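Local coordinates for protein 2,3-dimethylmalate lyase (PDB 3FA4) that is a lyase by name, built as a TIM-type alpha/beta barrel of the phosphoenolpyruvate phosphomutase family and carrying a magnesium ion, at residues T4-L9 and G108-F112; L131-Y137 and R175-A179; R195-R199 and E227-F233. One frame throughout, in Å; residues are numbered along the deposited sequence.

Contact 1 of 3, residues T4-L9 and G108-F112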
ATOM      1  N   THR B   4      20.082   5.794 -12.659  1.00 41.77           N
ATOM      2  CA  THR B   4      18.710   5.475 -13.140  1.00 40.41           C
ATOM      3  C   THR B   4      18.697   5.328 -14.677  1.00 38.17           C
ATOM      4  O   THR B   4      19.626   5.813 -15.405  1.00 36.69           O
ATOM      5  CB  THR B   4      17.595   6.425 -12.496  1.00 40.94           C
ATOM      6  OG1 THR B   4      16.365   6.332 -13.239  1.00 39.28           O
ATOM      7  CG2 THR B   4      18.082   7.936 -12.494  1.00 41.11           C
ATOM      8  N   ALA B   5      17.710   4.581 -15.147  1.00 35.65           N
ATOM      9  CA  ALA B   5      17.465   4.503 -16.576  1.00 34.98           C
ATOM     10  C   ALA B   5      16.855   5.800 -17.172  1.00 34.75           C
ATOM     11  O   ALA B   5      16.744   5.892 -18.397  1.00 34.32           O
ATOM     12  CB  ALA B   5      16.731   3.250 -16.981  1.00 32.04           C
ATOM     13  N   ALA B   6      16.566   6.807 -16.326  1.00 33.21           N
ATOM     14  CA  ALA B   6      16.191   8.188 -16.761  1.00 33.00           C
ATOM     15  C   ALA B   6      17.273   8.883 -17.586  1.00 34.50           C
ATOM     16  O   ALA B   6      17.022   9.480 -18.663  1.00 34.17           O
ATOM     17  CB  ALA B   6      15.839   9.068 -15.502  1.00 31.31           C
ATOM     18  N   THR B   7      18.475   8.812 -17.012  1.00 36.09           N
ATOM     19  CA  THR B   7      19.721   9.343 -17.544  1.00 37.90           C
ATOM     20  C   THR B   7      20.135   8.698 -18.864  1.00 38.57           C
ATOM     21  O   THR B   7      20.646   9.371 -19.752  1.00 39.47           O
ATOM     22  CB  THR B   7      20.878   9.189 -16.516  1.00 37.69           C
ATOM     23  OG1 THR B   7      20.546   9.897 -15.302  1.00 37.10           O
ATOM     24  CG2 THR B   7      22.166   9.748 -17.081  1.00 36.41           C
ATOM     25  N   SER B   8      19.942   7.403 -19.026  1.00 38.66           N
ATOM     26  CA  SER B   8      20.358   6.835 -20.306  1.00 38.31           C
ATOM     27  C   SER B   8      19.257   7.120 -21.389  1.00 37.46           C
ATOM     28  O   SER B   8      19.567   7.413 -22.518  1.00 37.35           O
ATOM     29  CB  SER B   8      20.773   5.373 -20.124  1.00 37.58           C
ATOM     30  OG  SER B   8      19.690   4.576 -19.732  1.00 39.62           O
ATOM     31  N   LEU B   9      17.981   7.101 -21.017  1.00 37.75           N
ATOM     32  CA  LEU B   9      16.882   7.616 -21.887  1.00 38.31           C
ATOM     33  C   LEU B   9      17.136   9.042 -22.340  1.00 39.14           C
ATOM     34  O   LEU B   9      17.087   9.340 -23.536  1.00 40.82           O
ATOM     35  CB  LEU B   9      15.499   7.542 -21.219  1.00 37.13           C
ATOM     36  CG  LEU B   9      14.315   7.766 -22.171  1.00 36.65           C
ATOM     37  CD1 LEU B   9      14.325   6.815 -23.387  1.00 36.24           C
ATOM     38  CD2 LEU B   9      12.905   7.708 -21.436  1.00 37.05           C
ATOM     39  N   GLY B 108      12.702   4.918  -9.981  1.00 33.22           N
ATOM     40  CA  GLY B 108      13.575   4.529 -11.074  1.00 34.58           C
ATOM     41  C   GLY B 108      12.878   4.586 -12.400  1.00 35.13           C
ATOM     42  O   GLY B 108      13.413   4.070 -13.403  1.00 36.03           O
ATOM     43  N   VAL B 109      11.727   5.272 -12.434  1.00 35.06           N
ATOM     44  CA  VAL B 109      10.989   5.489 -13.705  1.00 35.30           C
ATOM     45  C   VAL B 109      11.815   6.359 -14.638  1.00 34.46           C
ATOM     46  O   VAL B 109      12.349   7.311 -14.149  1.00 35.60           O
ATOM     47  CB  VAL B 109       9.623   6.072 -13.461  1.00 34.83           C
ATOM     48  CG1 VAL B 109       8.883   6.188 -14.791  1.00 35.20           C
ATOM     49  CG2 VAL B 109       8.871   5.131 -12.527  1.00 33.68           C
ATOM     50  N   ALA B 110      11.984   5.995 -15.927  1.00 33.43           N
ATOM     51  CA  ALA B 110      12.723   6.838 -16.877  1.00 33.34           C
ATOM     52  C   ALA B 110      11.974   8.074 -17.491  1.00 32.89           C
ATOM     53  O   ALA B 110      12.602   9.073 -17.812  1.00 33.84           O
ATOM     54  CB  ALA B 110      13.378   5.994 -17.967  1.00 32.34           C
ATOM     55  N   ALA B 111      10.679   7.979 -17.709  1.00 31.43           N
ATOM     56  CA  ALA B 111       9.904   9.046 -18.289  1.00 32.96           C
ATOM     57  C   ALA B 111       8.461   8.822 -17.838  1.00 33.22           C
ATOM     58  O   ALA B 111       8.125   7.716 -17.511  1.00 34.40           O
ATOM     59  CB  ALA B 111       9.983   8.977 -19.815  1.00 32.26           C
ATOM     60  N   PHE B 112       7.622   9.850 -17.804  1.00 33.73           N
ATOM     61  CA  PHE B 112       6.173   9.639 -17.536  1.00 33.81           C
ATOM     62  C   PHE B 112       5.419  10.632 -18.361  1.00 33.62           C
ATOM     63  O   PHE B 112       5.911  11.723 -18.582  1.00 32.27           O
ATOM     64  CB  PHE B 112       5.805   9.843 -16.040  1.00 35.64           C
ATOM     65  CG  PHE B 112       6.225  11.168 -15.459  1.00 36.69           C
ATOM     66  CD1 PHE B 112       5.372  12.257 -15.481  1.00 42.16           C
ATOM     67  CD2 PHE B 112       7.449  11.317 -14.852  1.00 38.54           C
ATOM     68  CE1 PHE B 112       5.741  13.476 -14.896  1.00 41.07           C
ATOM     69  CE2 PHE B 112       7.845  12.532 -14.296  1.00 43.36           C
ATOM     70  CZ  PHE B 112       6.983  13.613 -14.311  1.00 41.49           C
TER
HETATM   71  O   HOH W   1      14.246   8.094 -12.397  1.00 20.58           O
HETATM   72  O   HOH W   2      15.974   2.608 -13.412  1.00 25.23           O
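Ala110 pushes its methyl against the backbone of the first turn of helix 5-13. Its CB lies 3.4 Å from Ala5 O, and the backbones come so close here that the CA atoms of Ala6 and Ala110 are only 3.7 Å apart. One turn on, Leu9 sets CG anti to its backbone N (chi1 -167°), which lets the CD2 branch reach over to Ala111 CB at 3.6 Å, with Ala110 CB just behind at 3.9 Å. In the TIM-type barrel this joins the N-terminal helix 5-13 to the run between helix 94-107 and strand 111-114; Gly108, at positive phi, ends helix 94-107 in a Schellman motif. Polar links across the gap go through water. Thr4, the N-cap, accepts from Ala6 N at its OG1 in a nearly straight bond of 3.1 Å, and the same OG1 donates to a water that in turn donates to Val109 O. A second water accepts from Ala5 N and stands 2.9 Å from Gly108 O, bridging the two. Beyond the segments, Asp154 accepts a hydrogen bond from Thr7, and Thr4 packs on Met2 of the second subunit.

Contact 2 of 3, residues L131-Y137 and R175-A179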
ATOM      1  N   LEU B 131     -11.495  18.665 -21.161  1.00 39.72           N
ATOM      2  CA  LEU B 131     -10.151  19.272 -21.091  1.00 39.35           C
ATOM      3  C   LEU B 131     -10.061  20.438 -20.157  1.00 39.22           C
ATOM      4  O   LEU B 131     -11.033  21.110 -19.921  1.00 39.48           O
ATOM      5  CB  LEU B 131      -9.715  19.718 -22.469  1.00 38.52           C
ATOM      6  CG  LEU B 131      -9.300  18.693 -23.503  1.00 36.67           C
ATOM      7  CD1 LEU B 131      -8.564  19.514 -24.472  1.00 37.41           C
ATOM      8  CD2 LEU B 131      -8.355  17.715 -22.959  1.00 35.62           C
ATOM      9  N   VAL B 132      -8.871  20.672 -19.627  1.00 40.14           N
ATOM     10  CA  VAL B 132      -8.596  21.840 -18.756  1.00 39.57           C
ATOM     11  C   VAL B 132      -7.894  22.950 -19.579  1.00 39.69           C
ATOM     12  O   VAL B 132      -7.128  22.643 -20.555  1.00 39.83           O
ATOM     13  CB  VAL B 132      -7.763  21.328 -17.518  1.00 39.86           C
ATOM     14  CG1 VAL B 132      -6.293  21.607 -17.641  1.00 39.22           C
ATOM     15  CG2 VAL B 132      -8.315  21.866 -16.224  1.00 38.96           C
ATOM     16  N   ASP B 133      -8.153  24.216 -19.245  1.00 38.77           N
ATOM     17  CA  ASP B 133      -7.572  25.349 -19.997  1.00 38.67           C
ATOM     18  C   ASP B 133      -6.047  25.202 -20.094  1.00 38.24           C
ATOM     19  O   ASP B 133      -5.472  24.460 -19.317  1.00 36.91           O
ATOM     20  CB  ASP B 133      -7.904  26.637 -19.303  1.00 39.17           C
ATOM     21  CG  ASP B 133      -7.393  26.642 -17.907  1.00 41.90           C
ATOM     22  OD1 ASP B 133      -7.949  25.905 -17.034  1.00 42.08           O
ATOM     23  OD2 ASP B 133      -6.387  27.334 -17.700  1.00 43.65           O
ATOM     24  N   THR B 134      -5.410  25.886 -21.055  1.00 38.03           N
ATOM     25  CA  THR B 134      -3.998  25.690 -21.340  1.00 37.16           C
ATOM     26  C   THR B 134      -3.157  26.130 -20.193  1.00 37.41           C
ATOM     27  O   THR B 134      -2.142  25.502 -19.926  1.00 38.08           O
ATOM     28  CB  THR B 134      -3.534  26.416 -22.640  1.00 37.26           C
ATOM     29  OG1 THR B 134      -4.274  25.921 -23.776  1.00 35.23           O
ATOM     30  CG2 THR B 134      -2.078  26.146 -22.918  1.00 37.44           C
ATOM     31  N   ASP B 135      -3.560  27.218 -19.529  1.00 37.57           N
ATOM     32  CA  ASP B 135      -2.861  27.772 -18.339  1.00 37.44           C
ATOM     33  C   ASP B 135      -2.679  26.759 -17.239  1.00 37.54           C
ATOM     34  O   ASP B 135      -1.561  26.494 -16.782  1.00 38.18           O
ATOM     35  CB  ASP B 135      -3.626  28.961 -17.772  1.00 37.81           C
ATOM     36  CG  ASP B 135      -3.141  30.310 -18.333  1.00 39.80           C
ATOM     37  OD1 ASP B 135      -2.402  30.342 -19.365  1.00 43.39           O
ATOM     38  OD2 ASP B 135      -3.480  31.353 -17.726  1.00 41.32           O
ATOM     39  N   THR B 136      -3.793  26.171 -16.819  1.00 37.47           N
ATOM     40  CA  THR B 136      -3.793  25.082 -15.871  1.00 36.41           C
ATOM     41  C   THR B 136      -2.983  23.876 -16.297  1.00 36.91           C
ATOM     42  O   THR B 136      -2.374  23.251 -15.435  1.00 38.61           O
ATOM     43  CB  THR B 136      -5.239  24.650 -15.509  1.00 37.10           C
ATOM     44  OG1 THR B 136      -5.967  25.775 -14.950  1.00 35.82           O
ATOM     45  CG2 THR B 136      -5.176  23.532 -14.463  1.00 34.67           C
ATOM     46  N   TYR B 137      -2.989  23.527 -17.583  1.00 35.86           N
ATOM     47  CA  TYR B 137      -2.144  22.454 -18.142  1.00 35.86           C
ATOM     48  C   TYR B 137      -0.639  22.723 -18.016  1.00 36.24           C
ATOM     49  O   TYR B 137       0.144  21.846 -17.662  1.00 35.74           O
ATOM     50  CB  TYR B 137      -2.502  22.259 -19.616  1.00 35.21           C
ATOM     51  CG  TYR B 137      -1.612  21.302 -20.416  1.00 34.21           C
ATOM     52  CD1 TYR B 137      -1.371  20.004 -19.982  1.00 34.10           C
ATOM     53  CD2 TYR B 137      -1.094  21.683 -21.633  1.00 31.48           C
ATOM     54  CE1 TYR B 137      -0.546  19.139 -20.688  1.00 35.75           C
ATOM     55  CE2 TYR B 137      -0.295  20.815 -22.384  1.00 35.93           C
ATOM     56  CZ  TYR B 137      -0.014  19.556 -21.905  1.00 35.63           C
ATOM     57  OH  TYR B 137       0.683  18.703 -22.687  1.00 35.34           O
ATOM     58  N   ARG B 175      -0.958  23.913 -27.583  1.00 35.05           N
ATOM     59  CA  ARG B 175      -0.785  23.367 -26.232  1.00 35.69           C
ATOM     60  C   ARG B 175       0.553  22.580 -26.100  1.00 36.24           C
ATOM     61  O   ARG B 175       1.239  22.640 -25.051  1.00 35.69           O
ATOM     62  CB  ARG B 175      -1.976  22.450 -25.850  1.00 35.08           C
ATOM     63  CG  ARG B 175      -3.299  23.150 -25.552  1.00 33.87           C
ATOM     64  CD  ARG B 175      -4.402  22.184 -25.418  1.00 30.88           C
ATOM     65  NE  ARG B 175      -5.612  22.899 -25.001  1.00 31.06           N
ATOM     66  CZ  ARG B 175      -6.184  22.802 -23.804  1.00 27.80           C
ATOM     67  NH1 ARG B 175      -5.734  21.976 -22.867  1.00 31.44           N
ATOM     68  NH2 ARG B 175      -7.209  23.542 -23.529  1.00 31.17           N
ATOM     69  N   LEU B 176       0.915  21.836 -27.136  1.00 36.05           N
ATOM     70  CA  LEU B 176       2.281  21.230 -27.140  1.00 37.51           C
ATOM     71  C   LEU B 176       3.396  22.227 -26.994  1.00 37.15           C
ATOM     72  O   LEU B 176       4.248  22.021 -26.165  1.00 38.60           O
ATOM     73  CB  LEU B 176       2.545  20.303 -28.337  1.00 36.34           C
ATOM     74  CG  LEU B 176       1.751  19.003 -28.181  1.00 35.99           C
ATOM     75  CD1 LEU B 176       1.913  18.150 -29.408  1.00 34.71           C
ATOM     76  CD2 LEU B 176       2.103  18.272 -26.851  1.00 31.95           C
ATOM     77  N   ARG B 177       3.388  23.277 -27.822  1.00 37.90           N
ATOM     78  CA  ARG B 177       4.390  24.364 -27.826  1.00 37.60           C
ATOM     79  C   ARG B 177       4.391  25.118 -26.478  1.00 37.73           C
ATOM     80  O   ARG B 177       5.440  25.417 -25.939  1.00 38.39           O
ATOM     81  CB  ARG B 177       4.057  25.352 -28.939  1.00 37.76           C
ATOM     82  CG  ARG B 177       4.608  24.979 -30.263  1.00 39.22           C
ATOM     83  CD  ARG B 177       4.247  26.023 -31.319  1.00 41.83           C
ATOM     84  NE  ARG B 177       4.676  25.604 -32.670  1.00 42.45           N
ATOM     85  CZ  ARG B 177       4.008  25.855 -33.815  1.00 41.41           C
ATOM     86  NH1 ARG B 177       2.826  26.510 -33.848  1.00 39.32           N
ATOM     87  NH2 ARG B 177       4.519  25.411 -34.945  1.00 36.54           N
ATOM     88  N   ALA B 178       3.233  25.383 -25.890  1.00 36.56           N
ATOM     89  CA  ALA B 178       3.238  25.947 -24.553  1.00 35.64           C
ATOM     90  C   ALA B 178       4.005  25.003 -23.594  1.00 35.68           C
ATOM     91  O   ALA B 178       4.778  25.455 -22.783  1.00 36.94           O
ATOM     92  CB  ALA B 178       1.836  26.203 -24.085  1.00 34.76           C
ATOM     93  N   ALA B 179       3.814  23.697 -23.682  1.00 34.96           N
ATOM     94  CA  ALA B 179       4.472  22.787 -22.735  1.00 34.59           C
ATOM     95  C   ALA B 179       5.972  22.570 -23.063  1.00 34.17           C
ATOM     96  O   ALA B 179       6.772  22.322 -22.183  1.00 34.53           O
ATOM     97  CB  ALA B 179       3.736  21.485 -22.633  1.00 33.16           C
TER
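The start of helix 134-151 faces helix 169-181 across a gap that widens along the chain, the CA atoms standing 6.3 Å apart at Thr134 and Arg175 but 8.1 Å at Tyr137 and Ala179. Both are outer helices of the TIM-type barrel, flanking strand 156-161, where Ala159 meets Tyr137 and Ala179. Arg175 spans the gap with its chain extended from CG to NE and grips Val132 O end-on with two nitrogens. The NH1 bond is the shorter at 2.8 Å and runs nearly along the C=O axis; NH2, at 3.1 Å, comes from above the carbonyl plane. Val132 O itself lies in the guanidinium plane, whose two faces are taken by Leu131 CD1 over the centre and, on the opposite side, Thr134 OG1 toward the rim. Salt bridges to Glu171 from NE and to Asp116 from NH1 further fix the rotation of the group and would balance its charge. On the helix side, Asp133 is the N-cap: OD2 accepts from Thr136 N, while OD1 receives Thr136 OG1 on its syn lone pair. Thr134 CG2 also rests 4.1 Å from Ala178 CB. With CG anti to the backbone N (chi1 173°), Tyr137 swings its ring toward the other helix, where Arg175 O sits at the ring edge, in plane, 3.6 Å from CE2.

Contact 3 of 3, residues R195-R199 and E227-F233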
ATOM      1  N   ARG B 195      -1.352   9.551 -41.583  1.00 33.15           N
ATOM      2  CA  ARG B 195       0.091   9.650 -41.778  1.00 32.80           C
ATOM      3  C   ARG B 195       0.473  11.063 -42.156  1.00 33.15           C
ATOM      4  O   ARG B 195       1.573  11.517 -41.897  1.00 32.36           O
ATOM      5  CB  ARG B 195       0.538   8.698 -42.874  1.00 33.80           C
ATOM      6  CG  ARG B 195       0.441   7.240 -42.512  1.00 31.21           C
ATOM      7  CD  ARG B 195       1.019   6.354 -43.661  1.00 33.57           C
ATOM      8  NE  ARG B 195       0.243   5.139 -43.552  1.00 36.79           N
ATOM      9  CZ  ARG B 195       0.653   4.004 -43.008  1.00 36.22           C
ATOM     10  NH1 ARG B 195       1.905   3.820 -42.646  1.00 35.98           N
ATOM     11  NH2 ARG B 195      -0.198   3.007 -42.910  1.00 38.35           N
ATOM     12  N   GLU B 196      -0.469  11.766 -42.762  1.00 34.11           N
ATOM     13  CA  GLU B 196      -0.241  13.128 -43.178  1.00 36.36           C
ATOM     14  C   GLU B 196      -0.151  14.052 -41.975  1.00 34.79           C
ATOM     15  O   GLU B 196       0.739  14.884 -41.910  1.00 35.01           O
ATOM     16  CB  GLU B 196      -1.319  13.571 -44.172  1.00 36.43           C
ATOM     17  CG  GLU B 196      -1.100  14.984 -44.723  1.00 40.37           C
ATOM     18  CD  GLU B 196      -2.194  15.390 -45.688  1.00 40.87           C
ATOM     19  OE1 GLU B 196      -3.416  15.308 -45.316  1.00 45.63           O
ATOM     20  OE2 GLU B 196      -1.842  15.780 -46.814  1.00 42.98           O
ATOM     21  N   MET B 197      -1.045  13.887 -41.012  1.00 34.72           N
ATOM     22  CA  MET B 197      -0.973  14.652 -39.756  1.00 33.71           C
ATOM     23  C   MET B 197       0.246  14.313 -38.918  1.00 34.59           C
ATOM     24  O   MET B 197       0.742  15.165 -38.163  1.00 35.45           O
ATOM     25  CB  MET B 197      -2.237  14.477 -38.928  1.00 33.64           C
ATOM     26  CG  MET B 197      -2.257  15.262 -37.663  1.00 31.36           C
ATOM     27  SD  MET B 197      -3.680  14.926 -36.653  1.00 33.62           S
ATOM     28  CE  MET B 197      -4.839  15.973 -37.513  1.00 27.55           C
ATOM     29  N   ALA B 198       0.757  13.081 -39.053  1.00 34.66           N
ATOM     30  CA  ALA B 198       1.956  12.662 -38.335  1.00 33.72           C
ATOM     31  C   ALA B 198       3.225  13.266 -38.911  1.00 34.87           C
ATOM     32  O   ALA B 198       4.131  13.625 -38.163  1.00 36.24           O
ATOM     33  CB  ALA B 198       2.034  11.144 -38.298  1.00 34.04           C
ATOM     34  N   ARG B 199       3.305  13.375 -40.232  1.00 33.92           N
ATOM     35  CA  ARG B 199       4.371  14.121 -40.850  1.00 34.29           C
ATOM     36  C   ARG B 199       4.316  15.640 -40.524  1.00 33.89           C
ATOM     37  O   ARG B 199       5.311  16.192 -40.125  1.00 32.86           O
ATOM     38  CB  ARG B 199       4.407  13.852 -42.345  1.00 33.84           C
ATOM     39  CG  ARG B 199       4.643  12.379 -42.695  1.00 34.54           C
ATOM     40  CD  ARG B 199       4.882  12.171 -44.247  1.00 34.15           C
ATOM     41  NE  ARG B 199       4.779  10.746 -44.478  1.00 36.33           N
ATOM     42  CZ  ARG B 199       3.716  10.127 -44.993  1.00 37.64           C
ATOM     43  NH1 ARG B 199       2.662  10.830 -45.462  1.00 39.51           N
ATOM     44  NH2 ARG B 199       3.717   8.795 -45.053  1.00 30.61           N
ATOM     45  N   GLU B 227       8.894   2.768 -39.905  1.00 31.91           N
ATOM     46  CA  GLU B 227       8.194   3.916 -40.495  1.00 31.09           C
ATOM     47  C   GLU B 227       8.030   5.130 -39.569  1.00 31.03           C
ATOM     48  O   GLU B 227       8.348   6.219 -39.989  1.00 30.65           O
ATOM     49  CB  GLU B 227       6.855   3.489 -41.058  1.00 31.31           C
ATOM     50  CG  GLU B 227       6.149   4.558 -41.921  1.00 33.39           C
ATOM     51  CD  GLU B 227       4.752   4.123 -42.367  1.00 32.77           C
ATOM     52  OE1 GLU B 227       4.352   2.995 -42.059  1.00 36.51           O
ATOM     53  OE2 GLU B 227       4.045   4.888 -43.049  1.00 35.10           O
ATOM     54  N   ALA B 228       7.524   4.975 -38.332  1.00 30.19           N
ATOM     55  CA  ALA B 228       7.656   6.051 -37.353  1.00 29.12           C
ATOM     56  C   ALA B 228       9.081   6.655 -37.285  1.00 30.31           C
ATOM     57  O   ALA B 228       9.235   7.846 -37.301  1.00 30.81           O
ATOM     58  CB  ALA B 228       7.207   5.594 -35.982  1.00 29.22           C
ATOM     59  N   LYS B 229      10.127   5.837 -37.233  1.00 30.72           N
ATOM     60  CA  LYS B 229      11.471   6.337 -37.082  1.00 30.47           C
ATOM     61  C   LYS B 229      11.883   7.263 -38.222  1.00 31.14           C
ATOM     62  O   LYS B 229      12.495   8.316 -37.987  1.00 31.64           O
ATOM     63  CB  LYS B 229      12.444   5.172 -37.058  1.00 30.75           C
ATOM     64  CG  LYS B 229      13.886   5.622 -36.795  1.00 29.92           C
ATOM     65  CD  LYS B 229      14.797   4.563 -37.342  1.00 35.20           C
ATOM     66  CE  LYS B 229      16.227   5.066 -37.242  1.00 39.05           C
ATOM     67  NZ  LYS B 229      16.894   4.454 -36.039  1.00 42.28           N
ATOM     68  N   GLU B 230      11.543   6.835 -39.443  1.00 31.05           N
ATOM     69  CA  GLU B 230      11.722   7.540 -40.709  1.00 30.69           C
ATOM     70  C   GLU B 230      10.817   8.724 -40.922  1.00 30.46           C
ATOM     71  O   GLU B 230      11.243   9.691 -41.539  1.00 29.10           O
ATOM     72  CB  GLU B 230      11.571   6.554 -41.827  1.00 31.29           C
ATOM     73  CG  GLU B 230      12.735   5.566 -41.819  1.00 33.44           C
ATOM     74  CD  GLU B 230      12.505   4.352 -42.695  1.00 37.41           C
ATOM     75  OE1 GLU B 230      11.449   4.190 -43.374  1.00 35.95           O
ATOM     76  OE2 GLU B 230      13.456   3.556 -42.749  1.00 43.21           O
ATOM     77  N   MET B 231       9.597   8.709 -40.369  1.00 30.82           N
ATOM     78  CA  MET B 231       8.830   9.949 -40.361  1.00 31.87           C
ATOM     79  C   MET B 231       9.557  10.961 -39.466  1.00 32.23           C
ATOM     80  O   MET B 231       9.368  12.138 -39.613  1.00 33.40           O
ATOM     81  CB  MET B 231       7.395   9.782 -39.827  1.00 30.58           C
ATOM     82  CG  MET B 231       6.522   8.974 -40.636  1.00 30.32           C
ATOM     83  SD  MET B 231       4.967   8.738 -39.817  1.00 34.15           S
ATOM     84  CE  MET B 231       3.920   8.175 -41.221  1.00 29.11           C
ATOM     85  N   GLY B 232      10.305  10.501 -38.475  1.00 33.01           N
ATOM     86  CA  GLY B 232      11.013  11.405 -37.591  1.00 33.00           C
ATOM     87  C   GLY B 232      10.611  11.388 -36.146  1.00 33.23           C
ATOM     88  O   GLY B 232      11.039  12.270 -35.391  1.00 34.16           O
ATOM     89  N   PHE B 233       9.818  10.398 -35.704  1.00 34.63           N
ATOM     90  CA  PHE B 233       9.449  10.283 -34.249  1.00 32.64           C
ATOM     91  C   PHE B 233      10.647   9.770 -33.519  1.00 33.41           C
ATOM     92  O   PHE B 233      11.568   9.180 -34.142  1.00 33.68           O
ATOM     93  CB  PHE B 233       8.309   9.299 -34.028  1.00 33.02           C
ATOM     94  CG  PHE B 233       6.984   9.815 -34.451  1.00 31.72           C
ATOM     95  CD1 PHE B 233       6.481   9.505 -35.707  1.00 30.33           C
ATOM     96  CD2 PHE B 233       6.255  10.679 -33.615  1.00 29.52           C
ATOM     97  CE1 PHE B 233       5.241  10.020 -36.115  1.00 34.42           C
ATOM     98  CE2 PHE B 233       5.014  11.189 -34.000  1.00 31.08           C
ATOM     99  CZ  PHE B 233       4.496  10.863 -35.243  1.00 31.52           C
TER
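Met231 reaches across to helix 195-204 with an extended chain, its CE methyl settling 3.8 Å from both CB and CG of Arg195 and its SD 4.1 Å from Ala198 CB. The Met231 side chain crosses those of Arg195 and Arg199 at about a right angle, with CE 3.9 Å from Arg199 NH2. Ala198 CB also meets the Phe233 ring, at its edge and in plane, 3.9 Å from CZ; Met231 SD lies at that ring edge too. Arg195 and Glu227 make a salt bridge through NH1 and OE2, though NH1 is crowded in the model and the detail of the bridge is doubtful. Arg199 NH2 stays 4.4 Å from Glu227 OE2, beyond a salt bridge, where opposite charges probably still attract. These are two outer helices of the TIM-type barrel, 195-204 and 225-231, following strands 186-189 and 211-213; over the short segments their axes approach to 11.1 Å and their directions differ by 44°. The turn that ends helix 225-231 leads into Phe233. Gly232, at positive phi, is the C-prime residue of a Schellman motif, with Phe233 N bonded to Ala228 O and Gly232 N weakly to Lys229 O. Ala228 O also takes Gly232 N, the two donors arriving from opposite faces of its plane. Further out, Ile202 of the first helix and Leu212 of strand 211-213 pack on the Phe233 ring, while Pro221 and Ile223 lie against Arg195.

How the contacts relate
The three contacts lie well apart around one TIM-type barrel, each pair of centres 24 Å apart and the nearest atoms about 9 to 11 Å from one another, so none touches another directly. Along the chain they follow in series. Contact 1 sits deepest, its centre about 11 Å from that of the chain, whereas contacts 2 and 3 lie about 21 and 20 Å out. Strand 111-114 of contact 1 leads to helix 134-151 of contact 2, and strand 156-161 borders both. The magnesium ion, at the site of Asp86 and Asp88, is about 13 Å from the Val109 side chain of contact 1 and about 12 Å from that of Leu131 in contact 2.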